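Local coordinates for protein hemolysins related proteins containing CBS domains (Klebsiella pneumoniae subsp. pneumoniae, PDB 3HF7) that is of unknown function but carries a pair of CBS domains that binds AMP, as part of a longer membrane protein possibly able to bind flavin adenine dinucleotide, at residues Arg11-Asn20 with His35-Asp46; Asp46-Val54 with Met72-Tyr80. All blocks are in the same frame, centred on the assembly; numbering follows the deposited sequence.

Overall arrangement
Contacts 1 and 2 lie in series along the chain and share Asp46, with centres about 9 Å apart. Contact 1 pairs strands 16-18 and 37-41; contact 2 takes up the next strand of the same sheet, 48-53, and packs the chain after helix 69-75 against it. Leu40 O and Ile49 N, 2.7 Å apart, probably hydrogen-bond and so join the two. AMP lies in contact 1, but contact 2 is close by: the nearest atoms of the Met51 side chain and the nucleotide are about 5 Å apart. Thr117 and Asp120, far along the sequence, also bind the nucleotide, consistent with a site between the two CBS repeats.

Contact 1: residues Arg11-Asn20 with His35-Asp46; sequences RNEIVGIDIN and HGRIVLYRDSLD. With AMP (adenosine monophosphate), chain B.
Ile17 is gripped through both its backbone polar atoms by strand 37-41: its N donates to Val39 O (2.7 Å) and its O accepts from Tyr41 N (3.0 Å). The ladder runs on with Ile19 N to Tyr41 O, while the bond from Val39 N to Val15 O is weak.

Asp18 closes the C-terminal end of strand 16-18, beside the turn after strand 37-41. With CG anti to the backbone N (chi1 -163°), its OD1 reaches Asp43 N at 2.7 Å and also accepts from Asn20 N in an Asx turn; the two donors arrive from opposite faces of the carboxylate. Arg11 NH2 reaches over from the start of its segment to Asp46 OD1, three residues on from Asp43, in a salt bridge (3.1 Å). OD1 lies in the guanidinium plane, but the two flat groups are turned 62° apart, and this one oxygen takes the bond. Leu45 CB lies over one guanidinium face, and NH1 bonds Ile112 O.

Strand 16-18, helix 23-31 and strand 37-41 form a beta-alpha-beta crossover, part of the CBS fold, which explains why the two strands are parallel neighbours.

The Tyr41 ring, swung between its N and carbonyl carbon (chi1 62°), lies with one face over the Ile17-Asp18 peptide.

Apolar contacts line both sides of the sheet. Ile17 CD1 meets Ile38 CD1 on the face covered by helix 23-31, and Ile19 CG2 rests on Leu40 CB. On the side of Val39, Ile14 CG2 touches Val39 CG2 (3.7 Å).

Backbone atoms read the adenine of AMP: Val15 N donates to N1 (2.9 Å), and N6 donates to both Val15 O and Arg37 O. The His35 ring lies with one face over adenine C4 and has Val15 CG2 at its edge; its ND1 hydrogen-bonds AMP O1P (2.7 Å), while Gly36 N holds O2P.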
loop_
_atom_site.group_PDB
_atom_site.type_symbol
_atom_site.label_atom_id
_atom_site.label_comp_id
_atom_site.label_asym_id
_atom_site.label_seq_id
_atom_site.Cartn_x
_atom_site.Cartn_y
_atom_site.Cartn_z
ATOM N N ARG A 11 -7.033 7.712 -4.862
ATOM C CA ARG A 11 -7.646 6.834 -3.872
ATOM C C ARG A 11 -8.525 5.744 -4.500
ATOM O O ARG A 11 -8.345 4.563 -4.211
ATOM C CB ARG A 11 -8.425 7.679 -2.865
ATOM C CG ARG A 11 -9.366 6.914 -1.928
ATOM C CD ARG A 11 -10.120 7.940 -1.102
ATOM N NE ARG A 11 -11.080 7.327 -0.188
ATOM C CZ ARG A 11 -11.015 7.439 1.134
ATOM N NH1 ARG A 11 -10.018 8.130 1.695
ATOM N NH2 ARG A 11 -11.932 6.849 1.895
ATOM N N ASN A 12 -9.459 6.143 -5.366
ATOM C CA ASN A 12 -10.370 5.210 -6.062
ATOM C C ASN A 12 -9.681 4.037 -6.778
ATOM O O ASN A 12 -10.292 2.987 -7.010
ATOM C CB ASN A 12 -11.253 5.973 -7.069
ATOM C CG ASN A 12 -10.503 7.123 -7.786
ATOM O OD1 ASN A 12 -10.046 8.100 -7.151
ATOM N ND2 ASN A 12 -10.401 7.020 -9.112
ATOM N N GLU A 13 -8.414 4.225 -7.131
ATOM C CA GLU A 13 -7.689 3.267 -7.943
ATOM C C GLU A 13 -6.701 2.451 -7.126
ATOM O O GLU A 13 -5.877 1.719 -7.681
ATOM C CB GLU A 13 -6.907 4.007 -9.003
ATOM C CG GLU A 13 -7.671 5.091 -9.681
ATOM C CD GLU A 13 -7.488 5.008 -11.164
ATOM O OE1 GLU A 13 -6.693 5.803 -11.727
ATOM O OE2 GLU A 13 -8.119 4.105 -11.753
ATOM N N ILE A 14 -6.761 2.596 -5.809
ATOM C CA ILE A 14 -5.911 1.824 -4.927
ATOM C C ILE A 14 -6.459 0.407 -4.845
ATOM O O ILE A 14 -7.621 0.206 -4.477
ATOM C CB ILE A 14 -5.832 2.463 -3.528
ATOM C CG1 ILE A 14 -5.221 3.862 -3.635
ATOM C CG2 ILE A 14 -4.991 1.624 -2.614
ATOM C CD1 ILE A 14 -4.974 4.583 -2.318
ATOM N N VAL A 15 -5.632 -0.571 -5.213
ATOM C CA VAL A 15 -5.963 -1.988 -5.028
ATOM C C VAL A 15 -5.650 -2.432 -3.596
ATOM O O VAL A 15 -4.518 -2.318 -3.107
ATOM C CB VAL A 15 -5.212 -2.907 -6.015
ATOM C CG1 VAL A 15 -5.597 -4.354 -5.778
ATOM C CG2 VAL A 15 -5.511 -2.512 -7.466
ATOM N N GLY A 16 -6.675 -2.921 -2.924
ATOM C CA GLY A 16 -6.533 -3.437 -1.584
ATOM C C GLY A 16 -7.616 -4.471 -1.358
ATOM O O GLY A 16 -8.418 -4.755 -2.255
ATOM N N ILE A 17 -7.635 -5.047 -0.165
ATOM C CA ILE A 17 -8.640 -6.034 0.168
ATOM C C ILE A 17 -9.325 -5.653 1.455
ATOM O O ILE A 17 -8.693 -5.284 2.450
ATOM C CB ILE A 17 -8.063 -7.473 0.321
ATOM C CG1 ILE A 17 -7.182 -7.851 -0.864
ATOM C CG2 ILE A 17 -9.187 -8.492 0.440
ATOM C CD1 ILE A 17 -6.280 -9.062 -0.563
ATOM N N ASP A 18 -10.640 -5.765 1.402
ATOM C CA ASP A 18 -11.480 -5.705 2.575
ATOM C C ASP A 18 -11.285 -6.998 3.329
ATOM O O ASP A 18 -11.644 -8.080 2.845
ATOM C CB ASP A 18 -12.947 -5.545 2.173
ATOM C CG ASP A 18 -13.807 -5.069 3.312
ATOM O OD1 ASP A 18 -13.321 -5.066 4.472
ATOM O OD2 ASP A 18 -14.977 -4.690 3.047
ATOM N N ILE A 19 -10.698 -6.898 4.511
ATOM C CA ILE A 19 -10.473 -8.093 5.303
ATOM C C ILE A 19 -11.778 -8.595 5.913
ATOM O O ILE A 19 -11.781 -9.618 6.605
ATOM C CB ILE A 19 -9.364 -7.915 6.363
ATOM C CG1 ILE A 19 -9.860 -7.105 7.554
ATOM C CG2 ILE A 19 -8.135 -7.285 5.734
ATOM C CD1 ILE A 19 -8.853 -7.068 8.687
ATOM N N ASN A 20 -12.882 -7.891 5.646
ATOM C CA ASN A 20 -14.215 -8.391 6.006
ATOM C C ASN A 20 -14.800 -9.472 5.081
ATOM O O ASN A 20 -15.700 -10.200 5.492
ATOM C CB ASN A 20 -15.218 -7.249 6.178
ATOM C CG ASN A 20 -15.089 -6.560 7.522
ATOM O OD1 ASN A 20 -14.452 -7.074 8.439
ATOM N ND2 ASN A 20 -15.693 -5.381 7.643
ATOM N N HIS A 35 -0.591 -6.068 -8.372
ATOM C CA HIS A 35 0.576 -5.313 -7.889
ATOM C C HIS A 35 1.368 -6.025 -6.797
ATOM O O HIS A 35 0.876 -6.968 -6.181
ATOM C CB HIS A 35 0.124 -3.954 -7.348
ATOM C CG HIS A 35 -0.462 -3.068 -8.394
ATOM N ND1 HIS A 35 0.308 -2.468 -9.368
ATOM C CD2 HIS A 35 -1.741 -2.696 -8.636
ATOM C CE1 HIS A 35 -0.473 -1.757 -10.161
ATOM N NE2 HIS A 35 -1.720 -1.881 -9.740
ATOM N N GLY A 36 2.576 -5.536 -6.529
ATOM C CA GLY A 36 3.464 -6.145 -5.536
ATOM C C GLY A 36 3.073 -5.936 -4.082
ATOM O O GLY A 36 3.296 -6.813 -3.239
ATOM N N ARG A 37 2.525 -4.761 -3.776
ATOM C CA ARG A 37 1.993 -4.491 -2.439
ATOM C C ARG A 37 0.504 -4.151 -2.558
ATOM O O ARG A 37 0.062 -3.637 -3.578
ATOM C CB ARG A 37 2.751 -3.351 -1.747
ATOM C CG ARG A 37 4.227 -3.209 -2.099
ATOM C CD ARG A 37 5.120 -3.967 -1.137
ATOM N NE ARG A 37 5.873 -3.135 -0.177
ATOM C CZ ARG A 37 7.190 -2.920 -0.244
ATOM N NH1 ARG A 37 7.868 -3.462 -1.248
ATOM N NH2 ARG A 37 7.828 -2.169 0.672
ATOM N N ILE A 38 -0.278 -4.449 -1.528
ATOM C CA ILE A 38 -1.704 -4.099 -1.536
ATOM C C ILE A 38 -2.195 -3.801 -0.144
ATOM O O ILE A 38 -1.688 -4.359 0.826
ATOM C CB ILE A 38 -2.596 -5.201 -2.114
ATOM C CG1 ILE A 38 -2.254 -6.545 -1.477
ATOM C CG2 ILE A 38 -2.504 -5.222 -3.637
ATOM C CD1 ILE A 38 -3.429 -7.237 -0.915
ATOM N N VAL A 39 -3.209 -2.935 -0.061
ATOM C CA VAL A 39 -3.695 -2.447 1.221
ATOM C C VAL A 39 -4.660 -3.455 1.825
ATOM O O VAL A 39 -5.552 -3.965 1.145
ATOM C CB VAL A 39 -4.357 -1.034 1.110
ATOM C CG1 VAL A 39 -4.684 -0.473 2.492
ATOM C CG2 VAL A 39 -3.462 -0.060 0.360
ATOM N N LEU A 40 -4.457 -3.751 3.104
ATOM C CA LEU A 40 -5.436 -4.486 3.891
ATOM C C LEU A 40 -6.245 -3.477 4.693
ATOM O O LEU A 40 -5.680 -2.637 5.406
ATOM C CB LEU A 40 -4.731 -5.481 4.818
ATOM C CG LEU A 40 -3.837 -6.550 4.169
ATOM C CD1 LEU A 40 -3.234 -7.450 5.260
ATOM C CD2 LEU A 40 -4.585 -7.380 3.097
ATOM N N TYR A 41 -7.563 -3.543 4.562
ATOM C CA TYR A 41 -8.432 -2.659 5.329
ATOM C C TYR A 41 -9.715 -3.365 5.783
ATOM O O TYR A 41 -10.083 -4.438 5.276
ATOM C CB TYR A 41 -8.798 -1.431 4.494
ATOM C CG TYR A 41 -9.565 -1.761 3.232
ATOM C CD1 TYR A 41 -10.942 -2.028 3.267
ATOM C CD2 TYR A 41 -8.920 -1.815 2.003
ATOM C CE1 TYR A 41 -11.638 -2.331 2.099
ATOM C CE2 TYR A 41 -9.608 -2.127 0.843
ATOM C CZ TYR A 41 -10.946 -2.381 0.896
ATOM O OH TYR A 41 -11.596 -2.676 -0.273
ATOM N N ARG A 42 -10.408 -2.735 6.722
ATOM C CA ARG A 42 -11.677 -3.233 7.172
ATOM C C ARG A 42 -12.764 -2.268 6.666
ATOM O O ARG A 42 -12.851 -1.119 7.125
ATOM C CB ARG A 42 -11.651 -3.314 8.691
ATOM C CG ARG A 42 -12.573 -4.345 9.309
ATOM C CD ARG A 42 -12.275 -4.477 10.808
ATOM N NE ARG A 42 -11.648 -3.251 11.315
ATOM C CZ ARG A 42 -10.461 -3.182 11.932
ATOM N NH1 ARG A 42 -9.736 -4.278 12.171
ATOM N NH2 ARG A 42 -10.007 -1.997 12.330
ATOM N N ASP A 43 -13.568 -2.732 5.704
ATOM C CA ASP A 43 -14.741 -1.993 5.198
ATOM C C ASP A 43 -14.453 -0.999 4.088
ATOM O O ASP A 43 -15.077 -1.034 3.025
ATOM C CB ASP A 43 -15.462 -1.260 6.323
ATOM C CG ASP A 43 -16.203 -2.196 7.235
ATOM O OD1 ASP A 43 -16.686 -3.236 6.733
ATOM O OD2 ASP A 43 -16.312 -1.894 8.446
ATOM N N SER A 44 -13.528 -0.089 4.353
ATOM C CA SER A 44 -13.133 0.895 3.366
ATOM C C SER A 44 -11.826 1.560 3.765
ATOM O O SER A 44 -11.302 1.338 4.861
ATOM C CB SER A 44 -14.224 1.962 3.187
ATOM O OG SER A 44 -14.219 2.881 4.271
ATOM N N LEU A 45 -11.333 2.413 2.872
ATOM C CA LEU A 45 -10.097 3.133 3.085
ATOM C C LEU A 45 -10.201 4.162 4.209
ATOM O O LEU A 45 -9.257 4.907 4.481
ATOM C CB LEU A 45 -9.627 3.749 1.768
ATOM C CG LEU A 45 -9.026 2.674 0.848
ATOM C CD1 LEU A 45 -8.737 3.195 -0.559
ATOM C CD2 LEU A 45 -7.779 2.029 1.472
ATOM N N ASP A 46 -11.343 4.179 4.886
ATOM C CA ASP A 46 -11.464 4.917 6.122
ATOM C C ASP A 46 -10.788 4.160 7.222
ATOM O O ASP A 46 -10.543 4.703 8.294
ATOM C CB ASP A 46 -12.917 5.065 6.491
ATOM C CG ASP A 46 -13.624 6.054 5.624
ATOM O OD1 ASP A 46 -12.960 6.714 4.777
ATOM O OD2 ASP A 46 -14.850 6.170 5.806
HETATM P P AMP B . 3.943 -2.967 -9.120
HETATM O O1P AMP B . 2.753 -3.281 -10.011
HETATM O O2P AMP B . 3.768 -3.296 -7.656
HETATM O O3P AMP B . 5.288 -3.388 -9.647
HETATM O "O5'" AMP B . 4.064 -1.351 -9.161
HETATM C "C5'" AMP B . 3.838 -0.592 -10.359
HETATM C "C4'" AMP B . 3.180 0.752 -10.046
HETATM O "O4'" AMP B . 1.769 0.600 -9.890
HETATM C "C3'" AMP B . 3.685 1.414 -8.761
HETATM O "O3'" AMP B . 4.786 2.323 -8.964
HETATM C "C2'" AMP B . 2.470 2.147 -8.239
HETATM O "O2'" AMP B . 2.442 3.482 -8.724
HETATM C "C1'" AMP B . 1.277 1.411 -8.811
HETATM N N9 AMP B . 0.735 0.615 -7.678
HETATM C C8 AMP B . 1.499 -0.154 -6.886
HETATM N N7 AMP B . 0.764 -0.755 -5.925
HETATM C C5 AMP B . -0.502 -0.369 -6.080
HETATM C C6 AMP B . -1.762 -0.652 -5.370
HETATM N N6 AMP B . -1.776 -1.492 -4.305
HETATM N N1 AMP B . -2.881 -0.049 -5.839
HETATM C C2 AMP B . -2.861 0.785 -6.905
HETATM N N3 AMP B . -1.734 1.090 -7.585
HETATM C C4 AMP B . -0.532 0.545 -7.232
#

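Contact 2: residues Asp46-Val54 with Met72-Tyr80; sequences DDAISMLRV and MLRAADEIY
The guanidinium group of Arg53 receives the carboxylate of Asp77 at its edge, the two planes nearly coplanar at 26°. NE donates to the syn lone pair of Asp77 OD2 (3.0 Å), forming a salt bridge with the oxygen slightly tilted from the guanidinium plane. A bend in the arginine chain (chi3 -82°) brings NE round to the acid.

Two residues earlier in the strand, the backbones of Met51 and Asp77 form a single antiparallel hydrogen-bonded pair: Met51 N to Asp77 O (2.6 Å) and Asp77 N to Met51 O (2.7 Å). Residues 76-80 lead from helix 69-75 to strand 81-83 of the second sheet, and this bridge pairs the crossing chain briefly with the outermost strand of the first, 48-53.

Apolar side chains fill in around that bridge. CD2 of Leu52 lies against the backbone N of Ala76 (3.6 Å) and reaches the methyls of Ala75 and Ala76. The same Ala76 methyl also abuts the hydroxyl oxygen of Ser50. Further along, Ile79 lays CG1 against the backbone of Ser50 and sets CD1 on Ala48 CB (3.5 Å).

Ile49 and Ser50 make a classic beta bulge opposite Leu40 of strand 37-41. Met51 and Ile79 turn to strand 102-106 of the second sheet, Leu52 packs on Leu30 of helix 23-31, and Arg53 touches Arg37 of the AMP site.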
loop_
_atom_site.group_PDB
_atom_site.type_symbol
_atom_site.label_atom_id
_atom_site.label_comp_id
_atom_site.label_asym_id
_atom_site.label_seq_id
_atom_site.Cartn_x
_atom_site.Cartn_y
_atom_site.Cartn_z
ATOM N N ASP A 46 -11.343 4.179 4.886
ATOM C CA ASP A 46 -11.464 4.917 6.122
ATOM C C ASP A 46 -10.788 4.160 7.222
ATOM O O ASP A 46 -10.543 4.703 8.294
ATOM C CB ASP A 46 -12.917 5.065 6.491
ATOM C CG ASP A 46 -13.624 6.054 5.624
ATOM O OD1 ASP A 46 -12.960 6.714 4.777
ATOM O OD2 ASP A 46 -14.850 6.170 5.806
ATOM N N ASP A 47 -10.511 2.889 6.970
ATOM C CA ASP A 47 -9.883 2.056 7.970
ATOM C C ASP A 47 -8.781 1.159 7.390
ATOM O O ASP A 47 -8.821 -0.068 7.527
ATOM C CB ASP A 47 -10.942 1.245 8.725
ATOM C CG ASP A 47 -10.426 0.705 10.041
ATOM O OD1 ASP A 47 -9.286 1.040 10.439
ATOM O OD2 ASP A 47 -11.160 -0.061 10.687
ATOM N N ALA A 48 -7.797 1.786 6.754
ATOM C CA ALA A 48 -6.618 1.075 6.272
ATOM C C ALA A 48 -5.837 0.516 7.454
ATOM O O ALA A 48 -5.636 1.189 8.463
ATOM C CB ALA A 48 -5.753 1.983 5.456
ATOM N N ILE A 49 -5.405 -0.728 7.329
ATOM C CA ILE A 49 -4.754 -1.407 8.440
ATOM C C ILE A 49 -3.255 -1.642 8.220
ATOM O O ILE A 49 -2.436 -1.321 9.083
ATOM C CB ILE A 49 -5.443 -2.740 8.751
ATOM C CG1 ILE A 49 -6.921 -2.484 9.009
ATOM C CG2 ILE A 49 -4.747 -3.432 9.924
ATOM C CD1 ILE A 49 -7.533 -3.380 10.040
ATOM N N SER A 50 -2.903 -2.199 7.067
ATOM C CA SER A 50 -1.521 -2.529 6.783
ATOM C C SER A 50 -1.257 -2.638 5.292
ATOM O O SER A 50 -2.176 -2.648 4.474
ATOM C CB SER A 50 -1.156 -3.829 7.489
ATOM O OG SER A 50 -2.172 -4.789 7.277
ATOM N N MET A 51 0.026 -2.692 4.944
ATOM C CA MET A 51 0.439 -2.863 3.561
ATOM C C MET A 51 1.074 -4.245 3.453
ATOM O O MET A 51 1.968 -4.582 4.232
ATOM C CB MET A 51 1.410 -1.750 3.162
ATOM C CG MET A 51 1.755 -1.721 1.706
ATOM S SD MET A 51 0.455 -1.058 0.645
ATOM C CE MET A 51 0.358 0.631 1.269
ATOM N N LEU A 52 0.589 -5.055 2.518
ATOM C CA LEU A 52 0.959 -6.468 2.464
ATOM C C LEU A 52 1.757 -6.706 1.214
ATOM O O LEU A 52 1.299 -6.372 0.110
ATOM C CB LEU A 52 -0.307 -7.338 2.458
ATOM C CG LEU A 52 -0.353 -8.850 2.768
ATOM C CD1 LEU A 52 -0.559 -9.689 1.516
ATOM C CD2 LEU A 52 0.838 -9.360 3.585
ATOM N N ARG A 53 2.963 -7.254 1.383
ATOM C CA ARG A 53 3.766 -7.610 0.227
ATOM C C ARG A 53 3.206 -8.900 -0.280
ATOM O O ARG A 53 3.273 -9.923 0.396
ATOM C CB ARG A 53 5.234 -7.735 0.590
ATOM C CG ARG A 53 5.815 -6.403 0.955
ATOM C CD ARG A 53 7.198 -6.504 1.508
ATOM N NE ARG A 53 7.176 -6.842 2.923
ATOM C CZ ARG A 53 7.537 -8.030 3.407
ATOM N NH1 ARG A 53 7.954 -8.988 2.583
ATOM N NH2 ARG A 53 7.486 -8.258 4.721
ATOM N N VAL A 54 2.600 -8.826 -1.453
ATOM C CA VAL A 54 1.947 -9.981 -2.065
ATOM C C VAL A 54 2.892 -11.196 -2.170
ATOM O O VAL A 54 2.536 -12.304 -1.738
ATOM C CB VAL A 54 1.354 -9.594 -3.449
ATOM C CG1 VAL A 54 0.632 -10.741 -4.063
ATOM C CG2 VAL A 54 0.378 -8.454 -3.284
ATOM N N MET A 72 -1.722 -13.992 7.515
ATOM C CA MET A 72 -1.725 -12.932 6.509
ATOM C C MET A 72 -1.498 -11.563 7.141
ATOM O O MET A 72 -0.620 -10.818 6.723
ATOM C CB MET A 72 -3.040 -12.931 5.728
ATOM C CG MET A 72 -3.035 -11.944 4.585
ATOM S SD MET A 72 -4.599 -11.801 3.703
ATOM C CE MET A 72 -5.567 -11.092 5.022
ATOM N N LEU A 73 -2.298 -11.252 8.159
ATOM C CA LEU A 73 -2.234 -9.951 8.825
ATOM C C LEU A 73 -0.897 -9.669 9.507
ATOM O O LEU A 73 -0.409 -8.532 9.493
ATOM C CB LEU A 73 -3.365 -9.833 9.833
ATOM C CG LEU A 73 -4.732 -9.686 9.164
ATOM C CD1 LEU A 73 -5.830 -9.790 10.184
ATOM C CD2 LEU A 73 -4.794 -8.362 8.440
ATOM N N ARG A 74 -0.292 -10.698 10.088
ATOM C CA ARG A 74 0.961 -10.508 10.800
ATOM C C ARG A 74 2.122 -10.423 9.808
ATOM O O ARG A 74 3.224 -10.040 10.179
ATOM C CB ARG A 74 1.145 -11.614 11.846
ATOM C CG ARG A 74 -0.092 -11.740 12.729
ATOM C CD ARG A 74 0.185 -12.335 14.091
ATOM N NE ARG A 74 0.239 -13.795 14.050
ATOM C CZ ARG A 74 1.366 -14.513 14.043
ATOM N NH1 ARG A 74 2.562 -13.908 14.082
ATOM N NH2 ARG A 74 1.293 -15.849 14.004
ATOM N N ALA A 75 1.850 -10.765 8.547
ATOM C CA ALA A 75 2.833 -10.713 7.476
ATOM C C ALA A 75 2.865 -9.343 6.812
ATOM O O ALA A 75 3.854 -8.982 6.169
ATOM C CB ALA A 75 2.533 -11.778 6.449
ATOM N N ALA A 76 1.770 -8.596 6.945
ATOM C CA ALA A 76 1.684 -7.246 6.394
ATOM C C ALA A 76 2.498 -6.277 7.252
ATOM O O ALA A 76 2.761 -6.554 8.424
ATOM C CB ALA A 76 0.250 -6.810 6.295
ATOM N N ASP A 77 2.924 -5.174 6.641
ATOM C CA ASP A 77 3.682 -4.117 7.323
ATOM C C ASP A 77 2.791 -2.928 7.571
ATOM O O ASP A 77 1.852 -2.657 6.809
ATOM C CB ASP A 77 4.838 -3.646 6.460
ATOM C CG ASP A 77 5.636 -4.790 5.901
ATOM O OD1 ASP A 77 6.368 -5.443 6.695
ATOM O OD2 ASP A 77 5.530 -5.035 4.674
ATOM N N GLU A 78 3.102 -2.186 8.622
ATOM C CA GLU A 78 2.345 -0.990 8.889
ATOM C C GLU A 78 2.434 -0.066 7.699
ATOM O O GLU A 78 3.441 -0.025 7.016
ATOM C CB GLU A 78 2.846 -0.314 10.147
ATOM C CG GLU A 78 1.921 -0.561 11.317
ATOM C CD GLU A 78 2.106 -1.929 11.939
ATOM O OE1 GLU A 78 1.158 -2.743 11.898
ATOM O OE2 GLU A 78 3.194 -2.197 12.485
ATOM N N ILE A 79 1.355 0.648 7.429
ATOM C CA ILE A 79 1.363 1.585 6.332
ATOM C C ILE A 79 2.298 2.772 6.639
ATOM O O ILE A 79 2.352 3.265 7.779
ATOM C CB ILE A 79 -0.047 2.076 6.069
ATOM C CG1 ILE A 79 -0.934 0.875 5.746
ATOM C CG2 ILE A 79 -0.059 3.092 4.950
ATOM C CD1 ILE A 79 -2.388 1.214 5.541
ATOM N N TYR A 80 3.055 3.200 5.632
ATOM C CA TYR A 80 3.791 4.455 5.702
ATOM C C TYR A 80 2.933 5.599 5.164
ATOM O O TYR A 80 2.465 5.550 4.013
ATOM C CB TYR A 80 5.078 4.340 4.894
ATOM C CG TYR A 80 5.872 5.620 4.721
ATOM C CD1 TYR A 80 6.240 6.414 5.818
ATOM C CD2 TYR A 80 6.303 6.012 3.462
ATOM C CE1 TYR A 80 6.999 7.590 5.652
ATOM C CE2 TYR A 80 7.055 7.176 3.287
ATOM C CZ TYR A 80 7.400 7.958 4.376
ATOM O OH TYR A 80 8.150 9.104 4.161
#